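Local coordinates for protein glutathione S-transferase (Pseudomonas fluorescens, PDB 3M3M) that binds glutathione and probably acts as a glutathione transferase, joining the thiol of glutathione to electrophilic compounds, at residues A[20-24]-A[25-29]; A[70-73]-A[74-78]; A[157-160]-A[161-164]. All blocks are in the same frame, centred on the assembly; numbering follows the deposited sequence.

Interaction 1: A[20-24]-A[25-29]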
# COMPACT_ATOMS: atom_id res chain seq x y z
N LEU A 20 6.25 6.35 1.50
CA LEU A 20 6.82 6.46 0.13
C LEU A 20 6.35 7.71 -0.61
O LEU A 20 7.16 8.48 -1.17
CB LEU A 20 6.38 5.20 -0.67
CG LEU A 20 6.95 5.10 -2.12
CD1 LEU A 20 8.57 5.41 -2.21
CD2 LEU A 20 6.63 3.65 -2.63
N MSE A 21 5.02 7.95 -0.58
CA MSE A 21 4.50 9.17 -1.28
C MSE A 21 5.06 10.50 -0.74
O MSE A 21 5.48 11.35 -1.54
CB MSE A 21 2.99 9.17 -1.13
CG MSE A 21 2.25 10.34 -1.79
SE MSE A 21 2.05 9.99 -3.75
CE MSE A 21 3.82 10.55 -4.47
N LEU A 22 5.13 10.63 0.59
CA LEU A 22 5.70 11.84 1.17
C LEU A 22 7.16 12.05 0.72
O LEU A 22 7.55 13.22 0.36
CB LEU A 22 5.55 11.82 2.71
CG LEU A 22 4.07 11.95 3.19
CD1 LEU A 22 4.07 11.47 4.64
CD2 LEU A 22 3.64 13.43 3.06
N ASN A 23 7.95 10.99 0.76
CA ASN A 23 9.38 11.12 0.31
C ASN A 23 9.51 11.37 -1.19
O ASN A 23 10.32 12.18 -1.61
CB ASN A 23 10.22 9.89 0.77
CG ASN A 23 10.48 9.96 2.26
OD1 ASN A 23 11.50 10.58 2.67
ND2 ASN A 23 9.57 9.47 3.08
N LEU A 24 8.69 10.72 -2.01
CA LEU A 24 8.80 10.91 -3.46
C LEU A 24 8.50 12.41 -3.78
O LEU A 24 9.14 12.96 -4.66
CB LEU A 24 7.74 10.08 -4.22
CG LEU A 24 8.16 8.64 -4.29
CD1 LEU A 24 6.85 7.82 -4.78
CD2 LEU A 24 9.39 8.39 -5.29
N LEU A 25 7.62 13.03 -3.01
CA LEU A 25 7.25 14.42 -3.23
C LEU A 25 8.03 15.47 -2.40
O LEU A 25 7.73 16.69 -2.52
CB LEU A 25 5.73 14.66 -3.00
CG LEU A 25 4.97 14.06 -4.19
CD1 LEU A 25 3.49 13.82 -3.76
CD2 LEU A 25 5.08 14.86 -5.51
N GLY A 26 9.01 14.99 -1.60
CA GLY A 26 9.82 15.91 -0.84
C GLY A 26 9.04 16.62 0.24
O GLY A 26 9.35 17.81 0.56
N LEU A 27 7.94 16.02 0.75
CA LEU A 27 7.09 16.75 1.70
C LEU A 27 7.47 16.45 3.17
O LEU A 27 7.74 15.30 3.52
CB LEU A 27 5.62 16.42 1.50
CG LEU A 27 5.03 16.59 0.11
CD1 LEU A 27 3.63 15.97 0.04
CD2 LEU A 27 4.98 18.08 -0.19
N PRO A 28 7.49 17.49 4.01
CA PRO A 28 8.01 17.26 5.35
C PRO A 28 6.91 16.67 6.19
O PRO A 28 5.78 16.98 5.97
CB PRO A 28 8.33 18.69 5.87
CG PRO A 28 7.41 19.57 5.11
CD PRO A 28 7.35 18.92 3.70
N TYR A 29 7.29 15.78 7.10
CA TYR A 29 6.27 15.16 8.01
C TYR A 29 6.78 14.78 9.36
O TYR A 29 7.99 14.43 9.51
CB TYR A 29 5.64 13.91 7.32
CG TYR A 29 6.62 12.85 6.96
CD1 TYR A 29 6.76 11.70 7.82
CD2 TYR A 29 7.38 12.91 5.73
CE1 TYR A 29 7.70 10.69 7.48
CE2 TYR A 29 8.27 11.91 5.39
CZ TYR A 29 8.41 10.79 6.28
OH TYR A 29 9.32 9.82 5.97
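Leu22 is the bump and the returning chain the hollow: the two methyls of Leu22 part, one to Tyr29 and one to Leu27. CD1 lies over one face of the Tyr29 ring, 4.0 Å from the centroid of that ring and displaced toward its rim, a CH-pi contact, while Leu22 CB follows the ring side at Tyr29 CD2. The other branch, Leu22 CD2, meets Leu27 CB at 3.9 Å, the two leucines crossing at about a right angle. The ring reaches back over the helix because Tyr29 CG stands between its own backbone N and carbonyl carbon (chi1 59°). At its far end Asn23 ND2, approaching near the ring plane, donates to Tyr29 OH (2.9 Å, 163° at the hydrogen); the hydroxyl lies in the amide plane, and the amide stands almost upright on the ring, at 86°. Asn23 ND2 also donates to Lys19 O, one turn back. A leucine in place of Tyr29 would probably cost Asn23 its hydroxyl partner and leave Leu22 CD1 without the flat surface it rests on. A quarter-turn round the helix from Leu22, selenomethionine Met21, bent at chi2 and chi3, brings CE against Leu25 CD1 at 3.4 Å, tighter than usual for two carbons. The backbone closes the turn: Leu27 N bonds Leu22 O at 2.9 Å, and Gly26 N bonds Asn23 O at 3.1 Å. Outside the loop, Tyr4 of strand 4-8 packs against Leu22, Leu27 and Tyr29. With Gly26 at positive phi, this is a Schellman motif ending helix 13-24, set in the first beta-alpha-beta unit of the thioredoxin-like domain, where the chain turns from the helix into strand 29-33.

Interaction 2: A[70-73]-A[74-78]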
# COMPACT_ATOMS: atom_id res chain seq x y z
N ASN A 70 -5.38 4.80 0.46
CA ASN A 70 -5.47 5.15 -0.97
C ASN A 70 -6.11 6.54 -1.20
O ASN A 70 -5.79 7.19 -2.21
CB ASN A 70 -6.22 4.10 -1.77
CG ASN A 70 -5.40 2.82 -1.96
OD1 ASN A 70 -4.23 2.74 -1.61
ND2 ASN A 70 -6.05 1.78 -2.46
N ALA A 71 -6.94 7.01 -0.23
CA ALA A 71 -7.51 8.40 -0.38
C ALA A 71 -6.41 9.40 -0.01
O ALA A 71 -6.24 10.39 -0.70
CB ALA A 71 -8.71 8.58 0.58
N ILE A 72 -5.62 9.02 0.96
CA ILE A 72 -4.45 9.89 1.30
C ILE A 72 -3.48 10.01 0.12
O ILE A 72 -3.01 11.13 -0.20
CB ILE A 72 -3.73 9.38 2.60
CG1 ILE A 72 -4.69 9.47 3.82
CG2 ILE A 72 -2.40 10.24 2.79
CD1 ILE A 72 -4.18 8.51 4.95
N LEU A 73 -3.21 8.93 -0.61
CA LEU A 73 -2.38 9.02 -1.80
C LEU A 73 -3.00 10.01 -2.80
O LEU A 73 -2.27 10.82 -3.41
CB LEU A 73 -2.22 7.65 -2.49
CG LEU A 73 -1.40 6.59 -1.72
CD1 LEU A 73 -1.41 5.26 -2.50
CD2 LEU A 73 0.07 7.17 -1.58
N ASN A 74 -4.33 9.92 -3.00
CA ASN A 74 -4.94 10.91 -3.94
C ASN A 74 -4.75 12.37 -3.49
O ASN A 74 -4.50 13.27 -4.38
CB ASN A 74 -6.42 10.58 -4.11
CG ASN A 74 -6.65 9.49 -5.24
OD1 ASN A 74 -6.77 9.82 -6.41
ND2 ASN A 74 -6.56 8.24 -4.88
N PHE A 75 -4.96 12.63 -2.19
CA PHE A 75 -4.81 14.02 -1.68
C PHE A 75 -3.35 14.50 -1.92
O PHE A 75 -3.15 15.64 -2.40
CB PHE A 75 -5.05 14.00 -0.22
CG PHE A 75 -4.87 15.27 0.44
CD1 PHE A 75 -5.82 16.30 0.23
CD2 PHE A 75 -3.71 15.53 1.26
CE1 PHE A 75 -5.67 17.57 0.90
CE2 PHE A 75 -3.59 16.81 1.92
CZ PHE A 75 -4.53 17.81 1.66
N LEU A 76 -2.37 13.65 -1.58
CA LEU A 76 -0.94 14.10 -1.70
C LEU A 76 -0.51 14.27 -3.14
O LEU A 76 0.30 15.19 -3.49
CB LEU A 76 0.02 13.10 -0.99
CG LEU A 76 -0.20 13.05 0.51
CD1 LEU A 76 0.60 11.91 1.21
CD2 LEU A 76 0.09 14.42 1.17
N ALA A 77 -1.03 13.44 -4.01
CA ALA A 77 -0.54 13.35 -5.43
C ALA A 77 -1.25 14.35 -6.37
O ALA A 77 -0.88 14.50 -7.55
CB ALA A 77 -0.73 11.93 -6.01
N ASP A 78 -2.37 14.90 -5.90
CA ASP A 78 -3.24 15.56 -6.91
C ASP A 78 -2.42 16.79 -7.42
O ASP A 78 -1.77 17.51 -6.63
CB ASP A 78 -4.52 16.01 -6.27
CG ASP A 78 -5.32 16.92 -7.18
OD1 ASP A 78 -5.44 18.14 -6.78
OD2 ASP A 78 -5.63 16.44 -8.31
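With CG swung to the side of the backbone N (chi1 -86°) and the amide turned about crosswise (chi2 -87°), the Asn74 side chain folds back along its own helix until ND2 reaches Asn70 O. Residues 70-77 make up nearly all of helix 69-77 in the thioredoxin-like domain, and here a side-chain amide supplements the ordinary i to i+4 bonding of an alpha-helix. Asn70 O is gripped twice: Asn74 N donates at 3.2 Å and Asn74 ND2 at 3.0 Å, from opposite faces of the carbonyl plane. The ND2 bond is fairly straight, 162° at the hydrogen, and its acceptor lies in the amide plane. Asn74 ND2 donates also to Gln97 OE1 of helix 87-117, so two bonds from ND2 probably hold the amide's rotation. Asn70 itself belongs to the sodium site with Glu68; its OD1 accepts from Lys17 NZ and its ND2 donates to Glu100 OE1. Farther round the helix, Ile72 and Leu76 run side by side and point the same way, toward the side where Ile18 and Met21 of helix 13-24 pack. The branch of Ile72 that touches is CG2, set opposite the backbone N, and it meets Leu76 CD1 at 3.8 Å.

Interaction 3: A[157-160]-A[161-164]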
# COMPACT_ATOMS: atom_id res chain seq x y z
N TYR A 157 4.65 6.17 -13.89
CA TYR A 157 4.52 5.76 -12.48
C TYR A 157 3.50 6.62 -11.83
O TYR A 157 3.50 7.88 -11.96
CB TYR A 157 5.94 6.00 -11.86
CG TYR A 157 6.13 5.61 -10.43
CD1 TYR A 157 5.44 4.52 -9.85
CD2 TYR A 157 7.12 6.25 -9.67
CE1 TYR A 157 5.69 4.18 -8.49
CE2 TYR A 157 7.38 5.92 -8.32
CZ TYR A 157 6.67 4.85 -7.78
OH TYR A 157 6.91 4.52 -6.49
N SER A 158 2.54 5.95 -11.09
CA SER A 158 1.41 6.71 -10.49
C SER A 158 1.10 6.11 -9.12
O SER A 158 1.70 5.09 -8.70
CB SER A 158 0.15 6.51 -11.37
OG SER A 158 -0.35 5.18 -11.27
N ILE A 159 0.09 6.68 -8.46
CA ILE A 159 -0.28 6.16 -7.14
C ILE A 159 -0.96 4.80 -7.26
O ILE A 159 -1.14 4.17 -6.26
CB ILE A 159 -1.26 7.16 -6.38
CG1 ILE A 159 -2.51 7.53 -7.22
CG2 ILE A 159 -0.42 8.47 -6.09
CD1 ILE A 159 -3.44 8.55 -6.41
N ALA A 160 -1.33 4.37 -8.47
CA ALA A 160 -1.76 2.92 -8.56
C ALA A 160 -0.57 2.01 -8.32
O ALA A 160 -0.71 0.99 -7.64
CB ALA A 160 -2.32 2.60 -9.97
N ASP A 161 0.59 2.32 -8.89
CA ASP A 161 1.79 1.47 -8.63
C ASP A 161 2.16 1.54 -7.17
O ASP A 161 2.53 0.55 -6.60
CB ASP A 161 2.95 2.04 -9.50
CG ASP A 161 2.60 2.03 -11.01
OD1 ASP A 161 2.42 0.96 -11.62
OD2 ASP A 161 2.46 3.13 -11.56
N ILE A 162 2.18 2.75 -6.60
CA ILE A 162 2.54 2.93 -5.18
C ILE A 162 1.57 2.05 -4.32
O ILE A 162 2.01 1.25 -3.42
CB ILE A 162 2.46 4.34 -4.76
CG1 ILE A 162 3.59 5.18 -5.48
CG2 ILE A 162 2.61 4.43 -3.19
CD1 ILE A 162 3.38 6.67 -5.36
N ALA A 163 0.28 2.15 -4.60
CA ALA A 163 -0.72 1.35 -3.82
C ALA A 163 -0.40 -0.16 -3.88
O ALA A 163 -0.52 -0.91 -2.88
CB ALA A 163 -2.13 1.68 -4.37
N LEU A 164 -0.11 -0.68 -5.10
CA LEU A 164 0.14 -2.13 -5.26
C LEU A 164 1.57 -2.55 -4.88
O LEU A 164 1.78 -3.73 -4.51
CB LEU A 164 -0.24 -2.60 -6.68
CG LEU A 164 -1.80 -2.69 -6.75
CD1 LEU A 164 -2.35 -2.54 -8.06
CD2 LEU A 164 -2.27 -4.00 -6.15
O HOH W 1 0.66 3.74 -13.43
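The Tyr157 ring meets Asp161 at its edge: CB of Asp161 lies in the ring plane, 3.5 Å from Tyr157 CD1, and the carboxylate is turned 41° from that plane. Ile162 comes to the same ring obliquely, its CG1 3.5 Å from Tyr157 OH, while the ring of Tyr151 meets it, the planes about 25° apart. Beyond the ring, Ser158 and Asp161 form a capping box at the start of helix 159-168. Ser158 N donates to Asp161 OD2 at 2.9 Å, on the anti lone pair of that oxygen, and Ser158 OG, swung between its backbone N and carbonyl carbon (chi1 70°), accepts from Ala160 N at 3.1 Å. A water gives a bond to Asp161 OD2 at 2.7 Å and lies within bonding distance of Ser158 OG. The second carboxylate oxygen, OD1, accepts from Leu152 N and Trp187 NE1, so partners at both oxygens hold this buried group in place. The capped end lies deep in the chain: Ser158 and Ile159 touch Val93 of helix 87-117, Ile159 also packs on Leu73 and Ala77 of helix 69-77, and Ile162 faces Met21 and Leu24 of helix 13-24.

In the fold
Along the chain the contacts come in series: interaction 1 ends helix 13-24, interaction 2 occupies helix 69-77, and interaction 3 opens helix 159-168. The first two belong to the N-terminal thioredoxin-like domain, the third to the all-helical C-terminal domain. Their centres lie about 11 to 14 Å apart, and every pair touches. Met21 of interaction 1 meets both of the others: its CB packs on Leu73 CD2 at 3.6 Å and its SE on Ile159 CG2 at 3.7 Å. Ala77 and Asn74 also meet Ile159, while Asn70 touches Ala163. The three helices therefore form one domain interface, bordering at Asn70 the sodium and glutathione sites.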